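Local atomic coordinates of Cyclo(L-leucyl-L-phenylalanyl) synthase (PDB entry 3OQV), a protein that catalyses the ATP-independent formation of cyclodipeptides from aminoacyl-tRNAs, joining phenylalanine and leucine on the way to the antibacterial compound albonoursin. Residues Ala32-Ser37 against Ser41-Lys46; Val67-Asp72 against Val179-Pro184; Asp72-Ala77 against Ala155-Arg160; Leu200-His203 against Pro207-Ala210. All blocks are in the same frame, centred on the assembly; numbering follows the deposited sequence.

Contact 1 (Ala32-Ser37 against Ser41-Lys46); sequences ALIGIS and SYFSQK. With DTD (dithiane diol), chain B.
F43 reaches back from the loop that follows strand 29-37 and sets its ring against I34, G35 and I36. The contact is mostly apolar. I36 lays CG1 almost squarely over the middle of the F43 ring, 3.8 Å from the ring centroid and 9° off the normal, a CH-pi contact over one face; I36 CG2 comes nearest F43 CG and CD2, and I36 CD1 nearest F43 CD1 and CE1. I34 uses its CG2 methyl, which stands 3.7 Å from F43 CZ and comes in obliquely at the far end of the ring. These residues belong to the opening beta-alpha-beta unit of a Rossmann-like fold, where strand 29-37 leads through this loop into helix 45-58. With F43 cut back to an alanine, I36 CG1 is likely to lose the ring it packs on, and I34 its neighbour in the loop. The polar element is the backbone: the carbonyl G35 O lies 3.5 Å from F43 CE2, again obliquely and without a hydrogen bond. F43 is itself the centre of an inverse gamma turn, and H203 meets its ring edge-to-face. Past G35, whose CA is 3.5 Å from C4 of the bound dithiane diol, the strand carries S37, the inferred nucleophile.

Contact 2 (Val67-Asp72 against Val179-Pro184); sequences VDTHID and VLAEAP. With DTD (dithiane diol), chain B; PO4 (phosphate ion), chain D.
The pocket that holds the dithiane diol, probably the catalytic one, is lined where V67 meets E182 of helix 169-193, a glutamate that by similarity may be critical to catalysis. V67 CG2 stands 3.3 Å from E182 OE2, the two side chains crossing at about a right angle. The glutamate runs extended beyond CG (chi2 -169°), which carries its carboxylate out to the valine and the bound dithiane diol. The ligand's C4 lies 3.6 Å from E182 OE2 and 3.7 Å from V67 CG2, closing a three-way meeting of methyl, carboxylate and ligand carbon. Farther along, the H70 ring presents its edge to A181, with H70 CD2 3.7 Å from A181 CB. From that edge H70 NE2 donates a 2.6 Å hydrogen bond to O1 of a phosphate, probably from the crystallisation liquor, at an N-H...acceptor angle of 160°. E73 pairs with ND1 at the other nitrogen and so helps to fix the ring's rotation. Replacing H70 with a leucine would probably leave that phosphate oxygen without this donor and E73 without its imidazole mate. Around the contact, helix 119-122 packs on V67 and T69, helix 143-158 on V179 and E182, and helix 126-141 on P184.

Contact 3 (Asp72-Ala77 against Ala155-Arg160); sequences DEMLIA and AVVMNR
M74 supplies the larger part of this contact, reaching from helix 71-78 to R160 and V157 at the end of helix 143-158 and just beyond. Its CG is anti to the backbone N (chi1 -169°), which sends the side chain out from its own helix; bends at chi2 and chi3 then curl the thioether so that CG and SD face the arginine while CE turns to the valines. CG and SD lie against CD of R160, with M74 SD 3.8 Å from R160 CD, and the two chains cross at about a right angle. At the terminal methyl, M74 CE is 3.9 Å from V157 CG2 and, more loosely, 4.4 Å from V156 CG1.

R160 comes next in buried area. Here the middle of helix 71-78 packs against the C-terminal end of helix 143-158 and the loop after it, on the flank of the Rossmann-like core, with H171 of helix 169-193 touching both M74 and R160. The arginine is extended from CG to NE and lays CD across the methionine, while its guanidinium turns back on the preceding helix end. R160 NH1 donates to V157 O at 3.0 Å, with an N-H...acceptor angle of 162°. The acceptor lies near the guanidinium plane, yet the donor stands well above the carbonyl plane. The same oxygen takes the backbone R160 N from the opposite face, so two donors grip it. R160 NE forms a salt bridge with D78, just beyond A77.

V157 contributes the smaller apolar share, and its side chain crosses that of the methionine at about a right angle; I167 touches V157 as well.

Contact 4 (Leu200-His203 against Pro207-Ala210); sequences LCYH and PITA
Y202 of strand 198-202 can be followed outward along helix 207-212. Its CB meets I208 first, 3.7 Å from I208 CG2, with the two side chains at about a right angle. CG is 4.1 Å from the same methyl, I208 CG2. The first torsion places CG between the backbone N and the carbonyl carbon (chi1 69°), which directs the ring along the helix toward T209. There CD1 and CE1 take over: Y202 CD1 is 3.6 Å from T209 CG2, and Y202 CE1 is 3.7 Å from that methyl. Both methyls approach the ring obliquely. At the ring's edge, in its plane, lies L200 O of its own strand. Y227 and V229 of strand 225-229 also touch the tyrosine.

T209 CG2 also stands 3.7 Å from H203 O, so one methyl is held between the tyrosine ring and the backbone carbonyl of H203. That methyl can face the strand because the threonine hydroxyl is turned elsewhere, to T206 O.

In this part of the fold the chain leaves an inner strand of the parallel sheet and turns through a short loop into helix 207-212. L200 is essential for specificity, Y202 probably binds substrate, and I208 touches the bound dithiane diol. With no hydrogen bond between the two segments, strand and helix are fitted by methyl and ring shape, which probably sets the position of I208 beside the ligand.

How the contacts relate
Contacts 1, 2 and 4 surround one pocket: the first two touch the bound dithiane diol, and I208 of contact 4 lies about 4 Å from it between nearest side-chain and ligand atoms. Contacts 1 and 2 join through a probable hydrogen bond, I36 O to V67 N at 3.0 Å, and the side chain of the inferred nucleophile S37 lies about 5 Å from that of V67. Contact 1 meets contact 4 across neighbouring strands, L33 O to C201 N at 3.0 Å. Contact 3 stands farther off, its centre about 19 Å from that of contact 1, yet V156 links it to V179 of contact 2 and P207 of contact 4.

Contact 1 (Ala32-Ser37 against Ser41-Lys46)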
loop_
_atom_site.group_PDB
_atom_site.type_symbol
_atom_site.label_atom_id
_atom_site.label_comp_id
_atom_site.label_asym_id
_atom_site.label_seq_id
_atom_site.Cartn_x
_atom_site.Cartn_y
_atom_site.Cartn_z
ATOM N N ALA A 32 -13.506 -1.189 -1.169
ATOM C CA ALA A 32 -12.341 -0.345 -1.403
ATOM C C ALA A 32 -11.182 -0.766 -0.523
ATOM O O ALA A 32 -11.364 -1.199 0.627
ATOM C CB ALA A 32 -12.671 1.124 -1.156
ATOM N N LEU A 33 -9.981 -0.621 -1.068
ATOM C CA LEU A 33 -8.767 -0.740 -0.284
ATOM C C LEU A 33 -8.063 0.622 -0.188
ATOM O O LEU A 33 -7.802 1.282 -1.202
ATOM C CB LEU A 33 -7.833 -1.780 -0.910
ATOM C CG LEU A 33 -6.391 -1.700 -0.414
ATOM C CD1 LEU A 33 -6.301 -2.238 0.999
ATOM C CD2 LEU A 33 -5.456 -2.455 -1.356
ATOM N N ILE A 34 -7.775 1.035 1.041
ATOM C CA ILE A 34 -6.925 2.201 1.301
ATOM C C ILE A 34 -5.604 1.752 1.903
ATOM O O ILE A 34 -5.565 1.300 3.054
ATOM C CB ILE A 34 -7.583 3.138 2.322
ATOM C CG1 ILE A 34 -8.904 3.678 1.767
ATOM C CG2 ILE A 34 -6.629 4.293 2.673
ATOM C CD1 ILE A 34 -9.815 4.303 2.827
ATOM N N GLY A 35 -4.555 1.753 1.081
ATOM C CA GLY A 35 -3.245 1.324 1.523
ATOM C C GLY A 35 -2.464 2.537 1.975
ATOM O O GLY A 35 -2.496 3.577 1.319
ATOM N N ILE A 36 -1.859 2.437 3.157
ATOM C CA ILE A 36 -1.193 3.565 3.782
ATOM C C ILE A 36 0.264 3.191 4.026
ATOM O O ILE A 36 0.557 2.359 4.872
ATOM C CB ILE A 36 -1.850 3.932 5.130
ATOM C CG1 ILE A 36 -3.312 4.317 4.894
ATOM C CG2 ILE A 36 -1.100 5.103 5.774
ATOM C CD1 ILE A 36 -4.097 4.645 6.136
ATOM N N SER A 37 1.172 3.757 3.241
ATOM C CA SER A 37 2.580 3.496 3.444
ATOM C C SER A 37 3.124 4.450 4.493
ATOM O O SER A 37 2.597 5.542 4.680
ATOM C CB SER A 37 3.363 3.631 2.140
ATOM O OG SER A 37 3.834 4.947 1.962
ATOM N N SER A 41 3.130 10.957 2.319
ATOM C CA SER A 41 2.825 12.107 3.169
ATOM C C SER A 41 1.437 12.682 2.866
ATOM O O SER A 41 0.943 13.552 3.584
ATOM C CB SER A 41 3.905 13.186 3.055
ATOM O OG SER A 41 4.019 13.663 1.729
ATOM N N TYR A 42 0.790 12.147 1.835
ATOM C CA TYR A 42 -0.626 12.386 1.613
ATOM C C TYR A 42 -1.436 12.123 2.871
ATOM O O TYR A 42 -2.414 12.819 3.141
ATOM C CB TYR A 42 -1.137 11.506 0.480
ATOM C CG TYR A 42 -1.180 12.209 -0.853
ATOM C CD1 TYR A 42 -0.150 12.056 -1.777
ATOM C CD2 TYR A 42 -2.257 13.022 -1.195
ATOM C CE1 TYR A 42 -0.196 12.692 -3.012
ATOM C CE2 TYR A 42 -2.311 13.661 -2.424
ATOM C CZ TYR A 42 -1.279 13.495 -3.325
ATOM O OH TYR A 42 -1.329 14.137 -4.538
ATOM N N PHE A 43 -1.030 11.110 3.632
ATOM C CA PHE A 43 -1.830 10.613 4.754
ATOM C C PHE A 43 -1.534 11.357 6.060
ATOM O O PHE A 43 -1.097 10.771 7.054
ATOM C CB PHE A 43 -1.680 9.092 4.913
ATOM C CG PHE A 43 -2.498 8.300 3.922
ATOM C CD1 PHE A 43 -3.871 8.188 4.067
ATOM C CD2 PHE A 43 -1.904 7.744 2.803
ATOM C CE1 PHE A 43 -4.635 7.475 3.133
ATOM C CE2 PHE A 43 -2.651 7.052 1.862
ATOM C CZ PHE A 43 -4.019 6.907 2.034
ATOM N N SER A 44 -1.774 12.664 6.034
ATOM C CA SER A 44 -2.114 13.419 7.234
ATOM C C SER A 44 -3.451 12.968 7.819
ATOM O O SER A 44 -4.272 12.348 7.133
ATOM C CB SER A 44 -2.179 14.910 6.907
ATOM O OG SER A 44 -3.235 15.185 6.000
ATOM N N GLN A 45 -3.703 13.348 9.066
ATOM C CA GLN A 45 -5.014 13.118 9.654
ATOM C C GLN A 45 -6.123 13.735 8.809
ATOM O O GLN A 45 -7.122 13.075 8.512
ATOM C CB GLN A 45 -5.093 13.639 11.087
ATOM C CG GLN A 45 -6.395 13.252 11.776
ATOM C CD GLN A 45 -6.356 13.494 13.266
ATOM O OE1 GLN A 45 -5.280 13.575 13.865
ATOM N NE2 GLN A 45 -7.530 13.647 13.872
ATOM N N LYS A 46 -5.951 15.001 8.438
ATOM C CA LYS A 46 -6.943 15.688 7.622
ATOM C C LYS A 46 -7.287 14.898 6.368
ATOM O O LYS A 46 -8.460 14.689 6.059
ATOM C CB LYS A 46 -6.459 17.084 7.236
ATOM C CG LYS A 46 -7.553 17.975 6.679
ATOM C CD LYS A 46 -8.851 17.804 7.459
ATOM C CE LYS A 46 -9.834 18.935 7.166
ATOM N NZ LYS A 46 -9.348 20.248 7.683
HETATM S S1 DTD B . -0.972 -1.294 -2.293
HETATM C C1 DTD B . -0.383 0.176 -3.066
HETATM C C2 DTD B . -0.695 1.343 -2.140
HETATM O O2 DTD B . -0.711 2.568 -2.886
HETATM C C3 DTD B . 0.331 1.383 -1.010
HETATM O O3 DTD B . 0.564 2.726 -0.567
HETATM C C4 DTD B . -0.133 0.534 0.167
HETATM S S4 DTD B . -0.513 -1.112 -0.351
#

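Contact 2 (Val67-Asp72 against Val179-Pro184)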
loop_
_atom_site.group_PDB
_atom_site.type_symbol
_atom_site.label_atom_id
_atom_site.label_comp_id
_atom_site.label_asym_id
_atom_site.label_seq_id
_atom_site.Cartn_x
_atom_site.Cartn_y
_atom_site.Cartn_z
ATOM N N VAL A 67 1.374 -0.340 5.787
ATOM C CA VAL A 67 2.476 -1.199 5.365
ATOM C C VAL A 67 3.620 -1.095 6.369
ATOM O O VAL A 67 4.327 -0.089 6.423
ATOM C CB VAL A 67 2.977 -0.808 3.977
ATOM C CG1 VAL A 67 4.041 -1.805 3.509
ATOM C CG2 VAL A 67 1.811 -0.773 3.003
ATOM N N ASP A 68 3.776 -2.134 7.176
ATOM C CA ASP A 68 4.710 -2.121 8.291
ATOM C C ASP A 68 5.900 -3.035 8.005
ATOM O O ASP A 68 6.795 -3.161 8.830
ATOM C CB ASP A 68 4.010 -2.519 9.600
ATOM C CG ASP A 68 3.381 -3.909 9.544
ATOM O OD1 ASP A 68 2.939 -4.347 8.459
ATOM O OD2 ASP A 68 3.291 -4.553 10.612
ATOM N N THR A 69 5.952 -3.590 6.797
ATOM C CA THR A 69 6.864 -4.696 6.498
ATOM C C THR A 69 8.045 -4.229 5.654
ATOM O O THR A 69 7.874 -3.419 4.733
ATOM C CB THR A 69 6.136 -5.825 5.741
ATOM O OG1 THR A 69 5.313 -5.257 4.716
ATOM C CG2 THR A 69 5.256 -6.613 6.698
ATOM N N HIS A 70 9.230 -4.762 5.952
ATOM C CA HIS A 70 10.407 -4.617 5.086
ATOM C C HIS A 70 11.030 -3.224 5.117
ATOM O O HIS A 70 11.973 -2.949 4.378
ATOM C CB HIS A 70 10.081 -5.023 3.641
ATOM C CG HIS A 70 9.734 -6.475 3.487
ATOM N ND1 HIS A 70 10.593 -7.487 3.857
ATOM C CD2 HIS A 70 8.594 -7.083 3.070
ATOM C CE1 HIS A 70 10.014 -8.657 3.642
ATOM N NE2 HIS A 70 8.801 -8.439 3.162
ATOM N N ILE A 71 10.490 -2.335 5.947
ATOM C CA ILE A 71 10.993 -0.965 6.022
ATOM C C ILE A 71 12.416 -0.939 6.553
ATOM O O ILE A 71 13.245 -0.159 6.087
ATOM C CB ILE A 71 10.112 -0.065 6.913
ATOM C CG1 ILE A 71 8.668 -0.024 6.391
ATOM C CG2 ILE A 71 10.690 1.348 6.978
ATOM C CD1 ILE A 71 7.657 0.449 7.442
ATOM N N ASP A 72 12.702 -1.804 7.522
ATOM C CA ASP A 72 14.013 -1.809 8.167
ATOM C C ASP A 72 15.142 -2.105 7.179
ATOM O O ASP A 72 16.214 -1.498 7.251
ATOM C CB ASP A 72 14.038 -2.777 9.360
ATOM C CG ASP A 72 13.690 -4.209 8.973
ATOM O OD1 ASP A 72 12.908 -4.424 8.016
ATOM O OD2 ASP A 72 14.203 -5.130 9.643
ATOM N N VAL A 179 8.001 -4.502 -2.308
ATOM C CA VAL A 179 6.991 -4.395 -3.354
ATOM C C VAL A 179 6.293 -5.745 -3.568
ATOM O O VAL A 179 5.071 -5.793 -3.704
ATOM C CB VAL A 179 7.599 -3.900 -4.675
ATOM C CG1 VAL A 179 6.696 -4.280 -5.872
ATOM C CG2 VAL A 179 7.826 -2.375 -4.622
ATOM N N LEU A 180 7.057 -6.836 -3.540
ATOM C CA LEU A 180 6.470 -8.173 -3.637
ATOM C C LEU A 180 5.512 -8.515 -2.495
ATOM O O LEU A 180 4.593 -9.299 -2.694
ATOM C CB LEU A 180 7.549 -9.260 -3.762
ATOM C CG LEU A 180 8.362 -9.192 -5.056
ATOM C CD1 LEU A 180 9.332 -10.360 -5.159
ATOM C CD2 LEU A 180 7.452 -9.125 -6.282
ATOM N N ALA A 181 5.780 -8.007 -1.290
ATOM C CA ALA A 181 4.831 -8.126 -0.181
ATOM C C ALA A 181 3.497 -7.416 -0.466
ATOM O O ALA A 181 2.449 -7.850 0.006
ATOM C CB ALA A 181 5.457 -7.613 1.139
ATOM N N GLU A 182 3.558 -6.296 -1.185
ATOM C CA GLU A 182 2.376 -5.473 -1.494
ATOM C C GLU A 182 1.587 -6.023 -2.678
ATOM O O GLU A 182 0.407 -5.705 -2.857
ATOM C CB GLU A 182 2.812 -4.041 -1.821
ATOM C CG GLU A 182 3.316 -3.257 -0.608
ATOM C CD GLU A 182 3.486 -1.777 -0.909
ATOM O OE1 GLU A 182 3.934 -1.448 -2.022
ATOM O OE2 GLU A 182 3.121 -0.934 -0.062
ATOM N N ALA A 183 2.254 -6.829 -3.495
ATOM C CA ALA A 183 1.740 -7.195 -4.812
ATOM C C ALA A 183 0.398 -7.940 -4.792
ATOM O O ALA A 183 -0.441 -7.699 -5.660
ATOM C CB ALA A 183 2.787 -8.000 -5.590
ATOM N N PRO A 184 0.206 -8.873 -3.837
ATOM C CA PRO A 184 -1.116 -9.501 -3.714
ATOM C C PRO A 184 -2.248 -8.477 -3.639
ATOM O O PRO A 184 -3.331 -8.699 -4.202
ATOM C CB PRO A 184 -1.002 -10.280 -2.399
ATOM C CG PRO A 184 0.465 -10.713 -2.389
ATOM C CD PRO A 184 1.199 -9.498 -2.938
HETATM S S1 DTD B . -0.972 -1.294 -2.293
HETATM C C1 DTD B . -0.383 0.176 -3.066
HETATM C C2 DTD B . -0.695 1.343 -2.140
HETATM O O2 DTD B . -0.711 2.568 -2.886
HETATM C C3 DTD B . 0.331 1.383 -1.010
HETATM O O3 DTD B . 0.564 2.726 -0.567
HETATM C C4 DTD B . -0.133 0.534 0.167
HETATM S S4 DTD B . -0.513 -1.112 -0.351
HETATM P P PO4 D . 7.690 -11.736 3.402
HETATM O O1 PO4 D . 7.049 -10.407 3.052
HETATM O O2 PO4 D . 8.686 -12.078 2.316
HETATM O O3 PO4 D . 8.380 -11.651 4.743
HETATM O O4 PO4 D . 6.626 -12.804 3.484
#

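Contact 3 (Asp72-Ala77 against Ala155-Arg160)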
loop_
_atom_site.group_PDB
_atom_site.type_symbol
_atom_site.label_atom_id
_atom_site.label_comp_id
_atom_site.label_asym_id
_atom_site.label_seq_id
_atom_site.Cartn_x
_atom_site.Cartn_y
_atom_site.Cartn_z
ATOM N N ASP A 72 12.702 -1.804 7.522
ATOM C CA ASP A 72 14.013 -1.809 8.167
ATOM C C ASP A 72 15.142 -2.105 7.179
ATOM O O ASP A 72 16.214 -1.498 7.251
ATOM C CB ASP A 72 14.038 -2.777 9.360
ATOM C CG ASP A 72 13.690 -4.209 8.973
ATOM O OD1 ASP A 72 12.908 -4.424 8.016
ATOM O OD2 ASP A 72 14.203 -5.130 9.643
ATOM N N GLU A 73 14.875 -2.978 6.212
ATOM C CA GLU A 73 15.861 -3.320 5.187
ATOM C C GLU A 73 16.302 -2.108 4.374
ATOM O O GLU A 73 17.435 -2.045 3.903
ATOM C CB GLU A 73 15.308 -4.387 4.241
ATOM C CG GLU A 73 15.075 -5.720 4.904
ATOM C CD GLU A 73 14.095 -6.582 4.130
ATOM O OE1 GLU A 73 14.229 -6.675 2.888
ATOM O OE2 GLU A 73 13.178 -7.149 4.763
ATOM N N MET A 74 15.397 -1.152 4.197
ATOM C CA MET A 74 15.702 0.034 3.415
ATOM C C MET A 74 16.581 0.969 4.230
ATOM O O MET A 74 17.505 1.584 3.703
ATOM C CB MET A 74 14.416 0.754 3.002
ATOM C CG MET A 74 14.615 1.858 1.959
ATOM S SD MET A 74 15.328 1.269 0.399
ATOM C CE MET A 74 13.890 0.489 -0.358
ATOM N N LEU A 75 16.292 1.065 5.524
ATOM C CA LEU A 75 17.105 1.876 6.421
ATOM C C LEU A 75 18.515 1.305 6.539
ATOM O O LEU A 75 19.494 2.044 6.615
ATOM C CB LEU A 75 16.453 1.961 7.795
ATOM C CG LEU A 75 15.133 2.729 7.831
ATOM C CD1 LEU A 75 14.432 2.491 9.162
ATOM C CD2 LEU A 75 15.375 4.218 7.597
ATOM N N ILE A 76 18.609 -0.018 6.533
ATOM C CA ILE A 76 19.896 -0.685 6.538
ATOM C C ILE A 76 20.694 -0.437 5.257
ATOM O O ILE A 76 21.865 -0.053 5.319
ATOM C CB ILE A 76 19.745 -2.176 6.826
ATOM C CG1 ILE A 76 19.282 -2.361 8.272
ATOM C CG2 ILE A 76 21.050 -2.903 6.567
ATOM C CD1 ILE A 76 18.705 -3.725 8.581
ATOM N N ALA A 77 20.038 -0.575 4.105
ATOM C CA ALA A 77 20.597 -0.102 2.834
ATOM C C ALA A 77 21.187 1.308 2.934
ATOM O O ALA A 77 22.224 1.598 2.341
ATOM C CB ALA A 77 19.537 -0.159 1.726
ATOM N N ALA A 155 10.583 3.428 -7.997
ATOM C CA ALA A 155 9.797 4.522 -7.436
ATOM C C ALA A 155 9.823 4.515 -5.914
ATOM O O ALA A 155 9.965 5.562 -5.296
ATOM C CB ALA A 155 8.353 4.499 -7.962
ATOM N N VAL A 156 9.701 3.335 -5.308
ATOM C CA VAL A 156 9.804 3.222 -3.858
ATOM C C VAL A 156 11.176 3.692 -3.380
ATOM O O VAL A 156 11.281 4.475 -2.433
ATOM C CB VAL A 156 9.590 1.765 -3.379
ATOM C CG1 VAL A 156 9.947 1.630 -1.904
ATOM C CG2 VAL A 156 8.151 1.305 -3.647
ATOM N N VAL A 157 12.228 3.204 -4.032
ATOM C CA VAL A 157 13.584 3.543 -3.630
ATOM C C VAL A 157 13.810 5.042 -3.772
ATOM O O VAL A 157 14.250 5.709 -2.835
ATOM C CB VAL A 157 14.639 2.789 -4.478
ATOM C CG1 VAL A 157 16.015 3.388 -4.249
ATOM C CG2 VAL A 157 14.649 1.306 -4.111
ATOM N N MET A 158 13.470 5.573 -4.941
ATOM C CA MET A 158 13.844 6.937 -5.287
ATOM C C MET A 158 13.063 7.930 -4.438
ATOM O O MET A 158 13.424 9.099 -4.341
ATOM C CB MET A 158 13.621 7.199 -6.778
ATOM C CG MET A 158 14.607 6.459 -7.685
ATOM S SD MET A 158 16.332 6.984 -7.473
ATOM C CE MET A 158 16.097 8.658 -6.860
ATOM N N ASN A 159 12.047 7.432 -3.749
ATOM C CA ASN A 159 11.159 8.299 -2.991
ATOM C C ASN A 159 11.163 7.986 -1.502
ATOM O O ASN A 159 10.335 8.500 -0.751
ATOM C CB ASN A 159 9.736 8.247 -3.557
ATOM C CG ASN A 159 9.644 8.823 -4.970
ATOM O OD1 ASN A 159 10.018 9.974 -5.208
ATOM N ND2 ASN A 159 9.164 8.014 -5.914
ATOM N N ARG A 160 12.148 7.203 -1.074
ATOM C CA ARG A 160 12.226 6.730 0.309
ATOM C C ARG A 160 12.514 7.860 1.291
ATOM O O ARG A 160 13.164 8.852 0.944
ATOM C CB ARG A 160 13.300 5.649 0.444
ATOM C CG ARG A 160 14.720 6.165 0.215
ATOM C CD ARG A 160 15.705 5.021 0.054
ATOM N NE ARG A 160 17.093 5.475 0.100
ATOM C CZ ARG A 160 17.752 5.951 -0.948
ATOM N NH1 ARG A 160 17.133 6.076 -2.113
ATOM N NH2 ARG A 160 19.028 6.303 -0.831
#

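Contact 4 (Leu200-His203 against Pro207-Ala210)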
loop_
_atom_site.group_PDB
_atom_site.type_symbol
_atom_site.label_atom_id
_atom_site.label_comp_id
_atom_site.label_asym_id
_atom_site.label_seq_id
_atom_site.Cartn_x
_atom_site.Cartn_y
_atom_site.Cartn_z
ATOM N N LEU A 200 -8.747 -0.190 -5.496
ATOM C CA LEU A 200 -7.568 0.346 -4.852
ATOM C C LEU A 200 -7.515 1.876 -5.000
ATOM O O LEU A 200 -7.401 2.404 -6.122
ATOM C CB LEU A 200 -6.321 -0.312 -5.476
ATOM C CG LEU A 200 -4.979 -0.060 -4.797
ATOM C CD1 LEU A 200 -3.982 -1.125 -5.228
ATOM C CD2 LEU A 200 -4.454 1.331 -5.150
ATOM N N CYS A 201 -7.621 2.594 -3.877
ATOM C CA CYS A 201 -7.557 4.054 -3.913
ATOM C C CYS A 201 -6.111 4.508 -3.831
ATOM O O CYS A 201 -5.380 4.091 -2.934
ATOM C CB CYS A 201 -8.344 4.657 -2.751
ATOM S SG CYS A 201 -10.026 4.034 -2.623
ATOM N N TYR A 202 -5.673 5.294 -4.810
ATOM C CA TYR A 202 -4.286 5.743 -4.828
ATOM C C TYR A 202 -4.199 7.254 -5.074
ATOM O O TYR A 202 -5.064 7.838 -5.723
ATOM C CB TYR A 202 -3.477 4.972 -5.871
ATOM C CG TYR A 202 -3.861 5.291 -7.307
ATOM C CD1 TYR A 202 -3.162 6.250 -8.035
ATOM C CD2 TYR A 202 -4.898 4.605 -7.941
ATOM C CE1 TYR A 202 -3.502 6.553 -9.352
ATOM C CE2 TYR A 202 -5.260 4.901 -9.272
ATOM C CZ TYR A 202 -4.539 5.867 -9.966
ATOM O OH TYR A 202 -4.879 6.204 -11.248
ATOM N N HIS A 203 -3.134 7.867 -4.574
ATOM C CA HIS A 203 -2.824 9.269 -4.882
ATOM C C HIS A 203 -1.819 9.353 -6.030
ATOM O O HIS A 203 -1.072 8.404 -6.267
ATOM C CB HIS A 203 -2.271 9.954 -3.627
ATOM C CG HIS A 203 -3.218 9.928 -2.463
ATOM N ND1 HIS A 203 -3.208 8.927 -1.514
ATOM C CD2 HIS A 203 -4.215 10.773 -2.104
ATOM C CE1 HIS A 203 -4.148 9.162 -0.615
ATOM N NE2 HIS A 203 -4.767 10.281 -0.945
ATOM N N PRO A 207 4.265 5.293 -5.727
ATOM C CA PRO A 207 4.927 4.213 -6.450
ATOM C C PRO A 207 3.992 3.291 -7.253
ATOM O O PRO A 207 4.399 2.766 -8.286
ATOM C CB PRO A 207 5.635 3.440 -5.338
ATOM C CG PRO A 207 6.026 4.531 -4.362
ATOM C CD PRO A 207 4.823 5.468 -4.369
ATOM N N ILE A 208 2.777 3.057 -6.767
ATOM C CA ILE A 208 1.816 2.234 -7.515
ATOM C C ILE A 208 1.556 2.787 -8.925
ATOM O O ILE A 208 1.334 2.023 -9.866
ATOM C CB ILE A 208 0.483 2.059 -6.760
ATOM C CG1 ILE A 208 -0.399 1.006 -7.446
ATOM C CG2 ILE A 208 -0.254 3.388 -6.658
ATOM C CD1 ILE A 208 0.149 -0.404 -7.385
ATOM N N THR A 209 1.674 4.105 -9.089
ATOM C CA THR A 209 1.438 4.701 -10.395
ATOM C C THR A 209 2.544 4.342 -11.381
ATOM O O THR A 209 2.315 4.320 -12.590
ATOM C CB THR A 209 1.264 6.230 -10.330
ATOM O OG1 THR A 209 2.524 6.841 -10.031
ATOM C CG2 THR A 209 0.233 6.609 -9.263
ATOM N N ALA A 210 3.709 3.963 -10.867
ATOM C CA ALA A 210 4.770 3.436 -11.726
ATOM C C ALA A 210 4.452 2.031 -12.234
ATOM O O ALA A 210 4.656 1.729 -13.409
ATOM C CB ALA A 210 6.124 3.467 -11.003
#